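Local coordinates for protein putative C39-like peptidase (Bacillus anthracis, PDB 3ERV) that is of unknown function but, as a putative C39-like member of the papain-like peptidase clan, probably cleaves peptide bonds, at residues A[53-58]-A[113-118]; A[64-69]-A[117-122]; A[38-43]-A[58-63]; A[106-111]-A[175-180]; A[133-138]-A[145-150]. All coordinates share one frame; numbering follows the deposited sequence.

In the fold
Interactions 1, 4 and 5 are buried, interaction 2 is partly buried and interaction 3 lies at the surface. Helix 50-61 takes part in interactions 1 and 3; interactions 1 and 2 use helix 109-119, and interaction 4 the loop leading into it. Interactions 4 and 5 reach neighbouring antiparallel strands, 177-185 and 145-150, and Val146 of the latter also packs on helix 50-61. Chemistry follows depth only in part. Interaction 1 is leucine and alanine alone, and interaction 5 adds one serine to aliphatic packing. Interaction 2 ends in a polar cluster around a tyrosine hydroxyl, interaction 3 pairs a proline with a glutamine, and interaction 4, the buried exception, sets a carboxylate beside the backbone near the histidine of a putative Cys-His-Asp triad.

Interaction 1. Residues A[53-58]-A[113-118]; sequences TSLAMM and FQLAKK
Leu55 and Ala116 mark the closest backbone approach of two helical segments, 53-58 and 113-118, their CA atoms lying 7.4 Å apart. Such a separation is bridged by one branched side chain from the first helix meeting a small one on the second. Inside each helix the backbone polar groups are used in i to i+4 bonds, for example Met57 N to Thr53 O, so the facing surfaces can be wholly aliphatic.

Leu55 carries the contact from its side. With CG anti to the backbone N (chi1 -176°), the fork at its end reaches across to the other helix and splits its methyls between two consecutive residues. CD1 rests on Ala116 CB at 3.9 Å. CD2 meets the branch point of Leu115, 3.8 Å from its CG, and also touches Leu115 CD2 at 4.0 Å. The two leucines cross obliquely, so Leu55 CD2 comes against the branch of Leu115. Alanine suits position 116 because its single methyl lets the helices approach, while the longer Leu115 packs on the second Leu55 methyl.

Around this pair the fold closes on several sides. Leu71 of helix 68-74 packs against both Ala56 and Leu115, joining a third helix to the first two. Ala116 is covered further by Ala124 of strand 124-126 and Ile221 of strand 220-223, which tie helix 109-119 to the antiparallel sheet.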
# COMPACT_ATOMS: atom_id res chain seq x y z
N THR A 53 -7.48 -2.22 -1.61
CA THR A 53 -8.02 -3.15 -0.61
C THR A 53 -7.40 -2.91 0.77
O THR A 53 -8.13 -2.95 1.76
CB THR A 53 -7.87 -4.64 -1.07
OG1 THR A 53 -8.53 -4.82 -2.32
CG2 THR A 53 -8.52 -5.58 -0.06
N SER A 54 -6.07 -2.66 0.82
CA SER A 54 -5.37 -2.25 2.06
C SER A 54 -5.90 -0.90 2.60
O SER A 54 -6.11 -0.70 3.82
CB SER A 54 -3.86 -2.10 1.81
OG SER A 54 -3.23 -3.36 1.44
N LEU A 55 -6.10 0.02 1.67
CA LEU A 55 -6.69 1.27 2.00
C LEU A 55 -8.10 1.07 2.58
O LEU A 55 -8.43 1.70 3.56
CB LEU A 55 -6.71 2.24 0.80
CG LEU A 55 -7.27 3.63 1.22
CD1 LEU A 55 -6.36 4.32 2.27
CD2 LEU A 55 -7.52 4.55 -0.03
N ALA A 56 -8.91 0.18 1.99
CA ALA A 56 -10.23 -0.10 2.53
C ALA A 56 -10.22 -0.59 4.00
O ALA A 56 -10.92 -0.04 4.87
CB ALA A 56 -11.02 -1.07 1.59
N MET A 57 -9.36 -1.55 4.30
CA MET A 57 -9.15 -2.02 5.68
C MET A 57 -8.78 -0.88 6.64
O MET A 57 -9.31 -0.80 7.77
CB MET A 57 -8.03 -3.10 5.73
CG MET A 57 -8.44 -4.52 5.20
SD MET A 57 -7.13 -5.85 5.32
CE MET A 57 -6.34 -5.72 3.72
N MET A 58 -7.86 -0.01 6.21
CA MET A 58 -7.43 1.14 7.02
C MET A 58 -8.58 2.08 7.28
O MET A 58 -8.84 2.47 8.45
CB MET A 58 -6.28 1.91 6.32
CG MET A 58 -5.47 3.01 7.17
SD MET A 58 -4.65 4.36 6.24
CE MET A 58 -6.13 5.34 5.90
N PHE A 113 -2.80 8.50 -1.34
CA PHE A 113 -3.05 9.49 -0.29
C PHE A 113 -4.23 10.44 -0.61
O PHE A 113 -5.07 10.74 0.24
CB PHE A 113 -1.79 10.32 -0.02
CG PHE A 113 -1.98 11.41 1.02
CD1 PHE A 113 -2.29 11.09 2.35
CD2 PHE A 113 -1.87 12.76 0.67
CE1 PHE A 113 -2.44 12.06 3.32
CE2 PHE A 113 -2.05 13.76 1.65
CZ PHE A 113 -2.34 13.40 2.98
N GLN A 114 -4.31 10.90 -1.85
CA GLN A 114 -5.43 11.73 -2.22
C GLN A 114 -6.75 11.01 -1.99
O GLN A 114 -7.73 11.62 -1.58
CB GLN A 114 -5.34 12.19 -3.68
CG GLN A 114 -4.28 13.21 -3.90
CD GLN A 114 -4.34 14.36 -2.88
OE1 GLN A 114 -3.36 14.65 -2.20
NE2 GLN A 114 -5.52 15.01 -2.77
N LEU A 115 -6.78 9.70 -2.26
CA LEU A 115 -8.02 8.98 -2.10
C LEU A 115 -8.33 8.91 -0.61
O LEU A 115 -9.49 9.03 -0.22
CB LEU A 115 -7.95 7.57 -2.73
CG LEU A 115 -9.20 6.66 -2.70
CD1 LEU A 115 -10.47 7.41 -3.13
CD2 LEU A 115 -8.99 5.44 -3.59
N ALA A 116 -7.30 8.68 0.21
CA ALA A 116 -7.51 8.57 1.65
C ALA A 116 -8.11 9.87 2.21
O ALA A 116 -8.98 9.85 3.11
CB ALA A 116 -6.17 8.26 2.40
N LYS A 117 -7.60 10.99 1.71
CA LYS A 117 -8.08 12.33 2.10
C LYS A 117 -9.54 12.61 1.73
O LYS A 117 -10.19 13.38 2.41
CB LYS A 117 -7.22 13.40 1.44
CG LYS A 117 -5.83 13.48 1.95
CD LYS A 117 -5.52 14.96 2.24
CE LYS A 117 -5.75 15.27 3.69
NZ LYS A 117 -5.91 16.76 3.88
N LYS A 118 -10.04 12.00 0.67
CA LYS A 118 -11.43 12.13 0.32
C LYS A 118 -12.28 11.72 1.53
O LYS A 118 -13.30 12.33 1.86
CB LYS A 118 -11.80 11.25 -0.89
CG LYS A 118 -13.21 11.49 -1.41
CD LYS A 118 -13.72 10.43 -2.42
CE LYS A 118 -15.21 10.62 -2.72
NZ LYS A 118 -16.05 9.69 -1.88

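Interaction 2. Residues A[64-69]-A[117-122]; sequences ITVDKM and KKYLPN
Tyr119 OH, against which Val66 CG2 rests at 3.8 Å, is gripped by several polar groups. It is hydrogen-bonded to Glu74 OE1 and Lys70 NZ of helix 68-74, and Lys118 NZ adds a weak bond at 3.3 Å. Lys70 and Lys118 gather about the Glu74 carboxylate, the Lys118 pair being long and weak, and the acid probably balances their charge. Tyrosine suits this place because its ring can belong to the apolar layer while its hydroxyl reaches the charged cluster.

The apolar layer is built by Ile64 and Val66. Ile64 CG2, placed anti to its own N by a chi1 of -51°, comes obliquely upon the ring, 3.5 Å from Tyr119 CD1. The other branch of the isoleucine runs toward the next residue, where CD1 meets Leu120 CD2 at 3.7 Å. Val66 takes the far end of the ring, its CG2 lying 3.8 Å from Tyr119 CZ.

Both segments are braced internally. Asp67 is the N-cap of helix 68-74, its OD1 accepting a hydrogen bond from Lys70 N and a weak one from Met69 N. On the other segment Lys117 NZ reaches forward to Pro121 O at 2.7 Å, meeting it in the carbonyl plane. Leu59 of helix 50-61 underlies Val66, Tyr119 and Leu120, while Leu71 touches Val66 and Tyr119, so the contact closes the corner shared by helices 50-61, 68-74 and 109-119.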
# COMPACT_ATOMS: atom_id res chain seq x y z
N ILE A 64 -14.70 4.63 8.81
CA ILE A 64 -15.40 4.99 7.57
C ILE A 64 -16.14 3.77 7.00
O ILE A 64 -15.54 2.68 6.92
CB ILE A 64 -14.41 5.53 6.49
CG1 ILE A 64 -13.53 6.65 7.07
CG2 ILE A 64 -15.20 5.92 5.18
CD1 ILE A 64 -14.33 7.89 7.54
N THR A 65 -17.40 3.94 6.59
CA THR A 65 -18.09 2.91 5.83
C THR A 65 -17.61 2.98 4.36
O THR A 65 -17.87 3.95 3.65
CB THR A 65 -19.63 3.12 5.86
OG1 THR A 65 -20.07 3.04 7.21
CG2 THR A 65 -20.41 2.04 4.97
N VAL A 66 -16.90 1.98 3.89
CA VAL A 66 -16.44 2.01 2.52
C VAL A 66 -16.00 0.60 2.13
O VAL A 66 -15.67 -0.20 3.00
CB VAL A 66 -15.28 3.05 2.33
CG1 VAL A 66 -14.00 2.61 3.10
CG2 VAL A 66 -15.02 3.31 0.80
N ASP A 67 -16.08 0.25 0.86
CA ASP A 67 -15.57 -1.05 0.46
C ASP A 67 -14.55 -0.88 -0.66
O ASP A 67 -14.44 0.19 -1.26
CB ASP A 67 -16.70 -1.97 0.02
CG ASP A 67 -17.39 -1.46 -1.21
OD1 ASP A 67 -16.90 -1.59 -2.33
OD2 ASP A 67 -18.47 -0.92 -1.05
N LYS A 68 -13.81 -1.95 -0.94
CA LYS A 68 -12.78 -1.95 -1.94
C LYS A 68 -13.26 -1.60 -3.36
O LYS A 68 -12.48 -1.07 -4.14
CB LYS A 68 -12.07 -3.30 -1.95
CG LYS A 68 -12.86 -4.42 -2.65
CD LYS A 68 -12.28 -5.82 -2.26
CE LYS A 68 -12.87 -6.89 -3.17
NZ LYS A 68 -12.84 -8.24 -2.58
N MET A 69 -14.52 -1.92 -3.71
CA MET A 69 -15.04 -1.64 -5.05
C MET A 69 -15.25 -0.14 -5.27
O MET A 69 -15.02 0.41 -6.36
CB MET A 69 -16.36 -2.41 -5.32
CG MET A 69 -16.25 -3.98 -5.14
SD MET A 69 -14.99 -4.65 -6.25
CE MET A 69 -15.58 -3.94 -7.82
N LYS A 117 -7.60 10.99 1.71
CA LYS A 117 -8.08 12.33 2.10
C LYS A 117 -9.54 12.61 1.73
O LYS A 117 -10.19 13.38 2.41
CB LYS A 117 -7.22 13.40 1.44
CG LYS A 117 -5.83 13.48 1.95
CD LYS A 117 -5.52 14.96 2.24
CE LYS A 117 -5.75 15.27 3.69
NZ LYS A 117 -5.91 16.76 3.88
N LYS A 118 -10.04 12.00 0.67
CA LYS A 118 -11.43 12.13 0.32
C LYS A 118 -12.28 11.72 1.53
O LYS A 118 -13.30 12.33 1.86
CB LYS A 118 -11.80 11.25 -0.89
CG LYS A 118 -13.21 11.49 -1.41
CD LYS A 118 -13.72 10.43 -2.42
CE LYS A 118 -15.21 10.62 -2.72
NZ LYS A 118 -16.05 9.69 -1.88
N TYR A 119 -11.83 10.67 2.21
CA TYR A 119 -12.61 10.08 3.29
C TYR A 119 -12.18 10.58 4.68
O TYR A 119 -12.98 10.55 5.61
CB TYR A 119 -12.50 8.55 3.23
CG TYR A 119 -13.25 7.99 2.09
CD1 TYR A 119 -14.60 7.66 2.22
CD2 TYR A 119 -12.65 7.85 0.84
CE1 TYR A 119 -15.29 7.18 1.15
CE2 TYR A 119 -13.35 7.37 -0.22
CZ TYR A 119 -14.64 7.04 -0.06
OH TYR A 119 -15.32 6.56 -1.13
N LEU A 120 -10.93 10.98 4.82
CA LEU A 120 -10.40 11.52 6.08
C LEU A 120 -9.67 12.87 5.83
O LEU A 120 -8.44 12.98 6.01
CB LEU A 120 -9.44 10.51 6.70
CG LEU A 120 -10.00 9.13 7.13
CD1 LEU A 120 -8.82 8.20 7.50
CD2 LEU A 120 -10.99 9.26 8.28
N PRO A 121 -10.43 13.89 5.39
CA PRO A 121 -9.77 15.14 4.96
C PRO A 121 -8.90 15.76 6.04
O PRO A 121 -7.88 16.39 5.74
CB PRO A 121 -10.93 16.07 4.59
CG PRO A 121 -12.17 15.42 5.17
CD PRO A 121 -11.89 13.93 5.20
N ASN A 122 -9.26 15.54 7.29
CA ASN A 122 -8.50 16.15 8.37
C ASN A 122 -7.62 15.21 9.19
O ASN A 122 -6.92 15.67 10.10
CB ASN A 122 -9.48 16.91 9.25
CG ASN A 122 -10.25 17.92 8.43
OD1 ASN A 122 -9.63 18.72 7.71
ND2 ASN A 122 -11.59 17.85 8.45

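Interaction 3. Residues A[38-43]-A[58-63]; sequences PFIQQL and MLQYAG
The last turn of helix 50-61, which Pro38 and Ile40 of an extended loop meet through Gln60 and Tyr61, finishes in a Schellman motif at Gly63. Two bonds run back into that turn, Gly63 N to Gln60 O and Ala62 N to Met58 O, both 2.9 Å, and the positive phi of Gly63, 106°, is one that glycine adopts readily.

Gln60 lies at the middle of the contact. Its chain is extended beyond CG, carrying the amide out to the loop. Pro38 CB meets it at the oxygen, 3.4 Å from Gln60 OE1 and close to the amide plane. Ile40 CD1 approaches obliquely near both NE2 and OE1, 3.5 Å from Gln60 NE2. The amide is fixed by a partner of its own, Val66 O, which accepts from NE2. A glutamine therefore suits a partly exposed position, touching aliphatic groups while bonding to the backbone of the next loop. Farther round the proline ring, Pro38 CD packs obliquely against Tyr61 CD1 at 3.8 Å.

Ile40 also touches Thr53 and Met57, so the loop lies against helix 50-61. Lys68, bonded to Gln41 O, ties it to helix 68-74, and Tyr61 touches Tyr223 of strand 220-223.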
# COMPACT_ATOMS: atom_id res chain seq x y z
N PRO A 38 -9.91 -4.79 10.33
CA PRO A 38 -10.74 -5.69 9.50
C PRO A 38 -9.92 -6.40 8.41
O PRO A 38 -8.91 -5.90 7.97
CB PRO A 38 -11.78 -4.74 8.85
CG PRO A 38 -11.84 -3.58 9.68
CD PRO A 38 -10.46 -3.42 10.40
N PHE A 39 -10.35 -7.59 7.99
CA PHE A 39 -9.59 -8.36 7.02
C PHE A 39 -10.42 -8.40 5.75
O PHE A 39 -11.58 -8.81 5.78
CB PHE A 39 -9.27 -9.78 7.59
CG PHE A 39 -8.90 -10.82 6.54
CD1 PHE A 39 -7.62 -10.94 6.09
CD2 PHE A 39 -9.87 -11.68 6.03
CE1 PHE A 39 -7.30 -11.92 5.10
CE2 PHE A 39 -9.56 -12.65 5.06
CZ PHE A 39 -8.27 -12.76 4.60
N ILE A 40 -9.81 -7.97 4.64
CA ILE A 40 -10.40 -8.05 3.29
C ILE A 40 -9.39 -8.66 2.27
O ILE A 40 -8.17 -8.44 2.37
CB ILE A 40 -10.85 -6.65 2.77
CG1 ILE A 40 -11.63 -5.91 3.87
CG2 ILE A 40 -11.76 -6.80 1.50
CD1 ILE A 40 -11.92 -4.42 3.58
N GLN A 41 -9.92 -9.41 1.31
CA GLN A 41 -9.13 -9.99 0.24
C GLN A 41 -9.44 -9.22 -1.03
O GLN A 41 -10.60 -8.88 -1.24
CB GLN A 41 -9.52 -11.48 0.07
CG GLN A 41 -8.94 -12.39 1.18
CD GLN A 41 -7.40 -12.37 1.25
OE1 GLN A 41 -6.72 -13.25 0.67
NE2 GLN A 41 -6.82 -11.35 1.96
N GLN A 42 -8.44 -8.94 -1.89
CA GLN A 42 -8.72 -8.27 -3.16
C GLN A 42 -9.50 -9.16 -4.15
O GLN A 42 -10.38 -8.67 -4.87
CB GLN A 42 -7.44 -7.72 -3.81
CG GLN A 42 -6.38 -8.78 -4.24
CD GLN A 42 -5.04 -8.14 -4.60
OE1 GLN A 42 -4.35 -7.64 -3.74
NE2 GLN A 42 -4.69 -8.15 -5.87
N LEU A 43 -9.17 -10.46 -4.18
CA LEU A 43 -9.83 -11.40 -5.10
C LEU A 43 -11.10 -11.86 -4.49
O LEU A 43 -11.21 -11.87 -3.27
CB LEU A 43 -8.95 -12.64 -5.38
CG LEU A 43 -7.61 -12.35 -6.00
CD1 LEU A 43 -6.69 -13.59 -5.94
CD2 LEU A 43 -7.82 -11.86 -7.44
N MET A 58 -7.86 -0.01 6.21
CA MET A 58 -7.43 1.14 7.02
C MET A 58 -8.58 2.08 7.28
O MET A 58 -8.84 2.47 8.45
CB MET A 58 -6.28 1.91 6.32
CG MET A 58 -5.47 3.01 7.17
SD MET A 58 -4.65 4.36 6.24
CE MET A 58 -6.13 5.34 5.90
N LEU A 59 -9.27 2.46 6.20
CA LEU A 59 -10.44 3.37 6.31
C LEU A 59 -11.57 2.82 7.22
O LEU A 59 -12.12 3.56 8.04
CB LEU A 59 -11.00 3.66 4.91
CG LEU A 59 -10.09 4.62 4.08
CD1 LEU A 59 -10.70 4.90 2.70
CD2 LEU A 59 -9.90 5.92 4.86
N GLN A 60 -11.95 1.56 7.02
CA GLN A 60 -12.89 0.87 7.91
C GLN A 60 -12.49 0.94 9.38
O GLN A 60 -13.32 1.31 10.24
CB GLN A 60 -13.06 -0.61 7.51
CG GLN A 60 -13.82 -0.73 6.24
CD GLN A 60 -13.97 -2.16 5.77
OE1 GLN A 60 -13.61 -3.11 6.49
NE2 GLN A 60 -14.53 -2.32 4.55
N TYR A 61 -11.25 0.58 9.70
CA TYR A 61 -10.78 0.66 11.09
C TYR A 61 -10.83 2.09 11.62
O TYR A 61 -11.09 2.31 12.79
CB TYR A 61 -9.34 0.20 11.19
CG TYR A 61 -8.87 -0.15 12.57
CD1 TYR A 61 -9.48 -1.17 13.30
CD2 TYR A 61 -7.78 0.52 13.15
CE1 TYR A 61 -8.99 -1.55 14.56
CE2 TYR A 61 -7.30 0.20 14.41
CZ TYR A 61 -7.90 -0.84 15.10
OH TYR A 61 -7.42 -1.18 16.31
N ALA A 62 -10.56 3.05 10.75
CA ALA A 62 -10.68 4.46 11.14
C ALA A 62 -12.15 4.92 11.33
O ALA A 62 -12.38 6.04 11.74
CB ALA A 62 -9.97 5.34 10.13
N GLY A 63 -13.14 4.06 11.03
CA GLY A 63 -14.51 4.44 11.25
C GLY A 63 -15.31 4.78 9.99
O GLY A 63 -16.48 5.15 10.08

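Interaction 4. Residues A[106-111]-A[175-180]; sequences GVYHGP and YNEHCV
Glu177 bends its carboxylate toward the loop at Gly106 and Val107. Its CG stands anti to the backbone N (chi1 -178°), projecting the chain off the strand; a sharp turn at chi2, -102°, then swings the acid group round. OE1 lies 4.1 Å from Gly106 CA, and OE2 is 3.9 Å from Val107 O. Glycine fits here because no side chain occupies the place the oxygen takes. Tyr108 CB points away from the strand, yet its ring reaches back until CE1 is 4.3 Å from Glu177 CG, which sits at the ring edge near its plane. The hydroxyl is held elsewhere, by Tyr105 OH and Ser172 O.

The next residue, His178, bonds to Asp194 and packs on Cys50, a pattern consistent with a papain-like catalytic triad. The contact itself is loose: Glu177 OE2 and Val107 O are both acceptors, too far apart to bond. OE2 also lies close to Glu51 OE2, whose partner is Val107 N, a pairing probably unfavourable if both acids were charged.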
# COMPACT_ATOMS: atom_id res chain seq x y z
N GLY A 106 -0.11 -0.70 -10.77
CA GLY A 106 -0.49 -0.40 -9.38
C GLY A 106 -0.46 1.11 -9.26
O GLY A 106 -0.46 1.82 -10.28
N VAL A 107 -0.42 1.60 -8.03
CA VAL A 107 -0.50 3.03 -7.79
C VAL A 107 0.40 3.29 -6.59
O VAL A 107 0.53 2.44 -5.71
CB VAL A 107 -1.96 3.49 -7.51
CG1 VAL A 107 -2.50 2.79 -6.25
CG2 VAL A 107 -2.02 5.00 -7.32
N TYR A 108 1.06 4.44 -6.57
CA TYR A 108 1.99 4.74 -5.50
C TYR A 108 1.33 5.66 -4.46
O TYR A 108 0.14 5.92 -4.50
CB TYR A 108 3.30 5.31 -6.07
CG TYR A 108 4.25 4.25 -6.64
CD1 TYR A 108 3.93 2.89 -6.54
CD2 TYR A 108 5.49 4.60 -7.24
CE1 TYR A 108 4.78 1.90 -7.02
CE2 TYR A 108 6.36 3.61 -7.73
CZ TYR A 108 5.99 2.24 -7.61
OH TYR A 108 6.80 1.19 -8.08
N HIS A 109 2.12 6.14 -3.50
CA HIS A 109 1.59 6.80 -2.35
C HIS A 109 0.81 8.12 -2.65
O HIS A 109 -0.16 8.42 -1.97
CB HIS A 109 2.71 7.04 -1.33
CG HIS A 109 3.66 8.14 -1.74
ND1 HIS A 109 3.50 9.44 -1.32
CD2 HIS A 109 4.74 8.13 -2.55
CE1 HIS A 109 4.46 10.19 -1.85
NE2 HIS A 109 5.22 9.42 -2.60
N GLY A 110 1.22 8.90 -3.64
CA GLY A 110 0.56 10.22 -3.85
C GLY A 110 -0.96 10.12 -4.10
O GLY A 110 -1.80 10.63 -3.31
N PRO A 111 -1.33 9.47 -5.19
CA PRO A 111 -2.73 9.27 -5.60
C PRO A 111 -3.44 8.46 -4.52
O PRO A 111 -4.60 8.69 -4.20
CB PRO A 111 -2.60 8.44 -6.91
CG PRO A 111 -1.14 8.72 -7.39
CD PRO A 111 -0.37 8.83 -6.10
N TYR A 175 7.29 -6.08 -11.12
CA TYR A 175 6.00 -6.75 -11.17
C TYR A 175 5.76 -7.62 -9.94
O TYR A 175 4.81 -8.38 -9.87
CB TYR A 175 5.84 -7.54 -12.46
CG TYR A 175 6.49 -6.85 -13.65
CD1 TYR A 175 5.79 -5.90 -14.40
CD2 TYR A 175 7.81 -7.16 -14.02
CE1 TYR A 175 6.39 -5.27 -15.51
CE2 TYR A 175 8.44 -6.55 -15.13
CZ TYR A 175 7.72 -5.60 -15.86
OH TYR A 175 8.34 -5.00 -16.94
N ASN A 176 6.65 -7.49 -8.99
CA ASN A 176 6.53 -8.02 -7.64
C ASN A 176 5.82 -6.99 -6.72
O ASN A 176 5.62 -7.27 -5.55
CB ASN A 176 7.99 -8.12 -7.07
CG ASN A 176 8.71 -9.36 -7.50
OD1 ASN A 176 8.69 -10.35 -6.78
ND2 ASN A 176 9.37 -9.31 -8.68
N GLU A 177 5.57 -5.78 -7.22
CA GLU A 177 4.99 -4.71 -6.37
C GLU A 177 3.77 -5.23 -5.63
O GLU A 177 2.93 -5.91 -6.21
CB GLU A 177 4.56 -3.47 -7.20
CG GLU A 177 3.99 -2.29 -6.35
CD GLU A 177 2.44 -2.14 -6.35
OE1 GLU A 177 1.72 -2.94 -6.98
OE2 GLU A 177 1.94 -1.20 -5.67
N HIS A 178 3.69 -4.89 -4.35
CA HIS A 178 2.60 -5.32 -3.51
C HIS A 178 2.24 -4.27 -2.44
O HIS A 178 3.01 -3.32 -2.15
CB HIS A 178 2.96 -6.67 -2.88
CG HIS A 178 1.78 -7.39 -2.28
ND1 HIS A 178 0.53 -7.41 -2.87
CD2 HIS A 178 1.66 -8.12 -1.14
CE1 HIS A 178 -0.30 -8.12 -2.13
NE2 HIS A 178 0.36 -8.55 -1.07
N CYS A 179 1.07 -4.41 -1.84
CA CYS A 179 0.65 -3.42 -0.85
C CYS A 179 -0.10 -4.12 0.24
O CYS A 179 -0.98 -4.92 -0.03
CB CYS A 179 -0.21 -2.33 -1.51
SG CYS A 179 -0.84 -1.10 -0.35
N VAL A 180 0.25 -3.81 1.48
CA VAL A 180 -0.31 -4.50 2.65
C VAL A 180 -0.54 -3.46 3.77
O VAL A 180 -0.10 -2.32 3.69
CB VAL A 180 0.61 -5.70 3.16
CG1 VAL A 180 0.95 -6.72 2.02
CG2 VAL A 180 1.87 -5.19 3.82

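Interaction 5. Residues A[133-138]-A[145-150]; sequences EELYKS and VVIITN
Leu135 makes both apolar pairs on the helix side of the packing between helix 132-140 and strand 145-150. The axes of the segments 133-138 and 145-150 approach to 9.9 Å, with their N-to-C directions 149° apart. Leu135 CG meets Val145 CG1 at 3.8 Å, the two side chains crossing at about a right angle. Its CD2 moves on to Ile147, where CG2 is 3.7 Å away. Val145 and Ile147 both face the helix, two residues apart on the strand, while Val146 between them faces away toward helix 50-61. In Ile147, CG2 makes the touch and the longer branch leads off, since chi1 of 70° sets CG1 between N and the carbonyl carbon. Beta-branched residues suit a strand, and a leucine suits the helix that must reach it.

Mixed contacts come from Ser138. Its OG lies 3.6 Å from Val145 CG2, so one valine methyl serves Leu135 and the other serves the serine. The hydroxyl is satisfied beyond the contact by hydrogen bonds with Gln143 O and Ser222 OG.

Leu135 is further covered by Trp213 of helix 206-215 and Ala220 of strand 220-223. Across the two segments the cohesion is therefore dispersive and hydrophobic, and Ser138 can sit at this aliphatic border because its polar atom is already paired.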
# COMPACT_ATOMS: atom_id res chain seq x y z
N GLU A 133 10.68 3.68 12.15
CA GLU A 133 10.33 3.83 13.56
C GLU A 133 9.08 4.66 13.73
O GLU A 133 8.31 4.44 14.65
CB GLU A 133 11.48 4.48 14.33
CG GLU A 133 12.55 3.49 14.77
CD GLU A 133 13.36 2.98 13.59
OE1 GLU A 133 13.75 1.79 13.62
OE2 GLU A 133 13.58 3.78 12.63
N GLU A 134 8.94 5.67 12.88
CA GLU A 134 7.74 6.47 12.80
C GLU A 134 6.52 5.56 12.57
O GLU A 134 5.46 5.78 13.16
CB GLU A 134 7.83 7.43 11.62
CG GLU A 134 8.76 8.57 11.84
CD GLU A 134 8.15 9.54 12.81
OE1 GLU A 134 8.70 9.66 13.94
OE2 GLU A 134 7.09 10.14 12.44
N LEU A 135 6.68 4.59 11.68
CA LEU A 135 5.56 3.71 11.34
C LEU A 135 5.16 2.88 12.56
O LEU A 135 3.97 2.72 12.86
CB LEU A 135 5.86 2.82 10.12
CG LEU A 135 5.56 3.41 8.72
CD1 LEU A 135 6.38 4.66 8.46
CD2 LEU A 135 5.79 2.38 7.60
N TYR A 136 6.16 2.38 13.27
CA TYR A 136 5.91 1.61 14.49
C TYR A 136 5.25 2.47 15.58
O TYR A 136 4.40 1.99 16.34
CB TYR A 136 7.22 0.97 15.00
CG TYR A 136 7.85 -0.02 14.03
CD1 TYR A 136 7.07 -0.94 13.35
CD2 TYR A 136 9.23 -0.07 13.85
CE1 TYR A 136 7.63 -1.86 12.48
CE2 TYR A 136 9.80 -0.98 13.00
CZ TYR A 136 9.01 -1.87 12.31
OH TYR A 136 9.58 -2.78 11.44
N LYS A 137 5.63 3.75 15.65
CA LYS A 137 5.00 4.66 16.57
C LYS A 137 3.52 4.76 16.23
O LYS A 137 2.69 4.74 17.14
CB LYS A 137 5.62 6.05 16.48
CG LYS A 137 6.78 6.29 17.47
CD LYS A 137 7.60 7.55 17.12
CE LYS A 137 6.75 8.62 16.41
NZ LYS A 137 5.67 9.24 17.26
N SER A 138 3.21 4.90 14.94
CA SER A 138 1.82 4.98 14.48
C SER A 138 1.04 3.76 14.96
O SER A 138 -0.03 3.88 15.55
CB SER A 138 1.72 5.05 12.95
OG SER A 138 0.35 5.12 12.52
N VAL A 145 -0.90 1.12 9.19
CA VAL A 145 -0.25 1.88 8.13
C VAL A 145 -0.31 1.08 6.82
O VAL A 145 0.09 -0.07 6.78
CB VAL A 145 1.24 2.17 8.53
CG1 VAL A 145 1.98 3.07 7.47
CG2 VAL A 145 1.29 2.75 9.95
N VAL A 146 -0.80 1.69 5.75
CA VAL A 146 -0.78 1.07 4.46
C VAL A 146 0.62 1.26 3.85
O VAL A 146 1.14 2.39 3.81
CB VAL A 146 -1.84 1.69 3.55
CG1 VAL A 146 -1.72 1.14 2.08
CG2 VAL A 146 -3.23 1.47 4.15
N ILE A 147 1.24 0.17 3.39
CA ILE A 147 2.60 0.29 2.86
C ILE A 147 2.80 -0.33 1.47
O ILE A 147 2.23 -1.38 1.15
CB ILE A 147 3.66 -0.23 3.87
CG1 ILE A 147 3.56 -1.74 3.98
CG2 ILE A 147 3.55 0.48 5.27
CD1 ILE A 147 4.63 -2.44 3.18
N ILE A 148 3.59 0.31 0.63
CA ILE A 148 3.92 -0.31 -0.64
C ILE A 148 5.26 -1.07 -0.45
O ILE A 148 6.20 -0.51 0.10
CB ILE A 148 4.09 0.75 -1.77
CG1 ILE A 148 2.85 1.65 -1.89
CG2 ILE A 148 4.46 0.08 -3.11
CD1 ILE A 148 1.63 0.95 -2.30
N THR A 149 5.34 -2.32 -0.90
CA THR A 149 6.57 -3.12 -0.76
C THR A 149 6.62 -4.06 -1.94
O THR A 149 6.03 -3.75 -2.98
CB THR A 149 6.62 -3.92 0.55
OG1 THR A 149 7.88 -4.61 0.65
CG2 THR A 149 5.49 -4.97 0.63
N ASN A 150 7.31 -5.19 -1.82
CA ASN A 150 7.19 -6.23 -2.86
C ASN A 150 6.68 -7.54 -2.26
O ASN A 150 6.81 -7.76 -1.06
CB ASN A 150 8.51 -6.44 -3.62
CG ASN A 150 9.51 -7.26 -2.80
OD1 ASN A 150 9.40 -8.48 -2.71
ND2 ASN A 150 10.42 -6.58 -2.17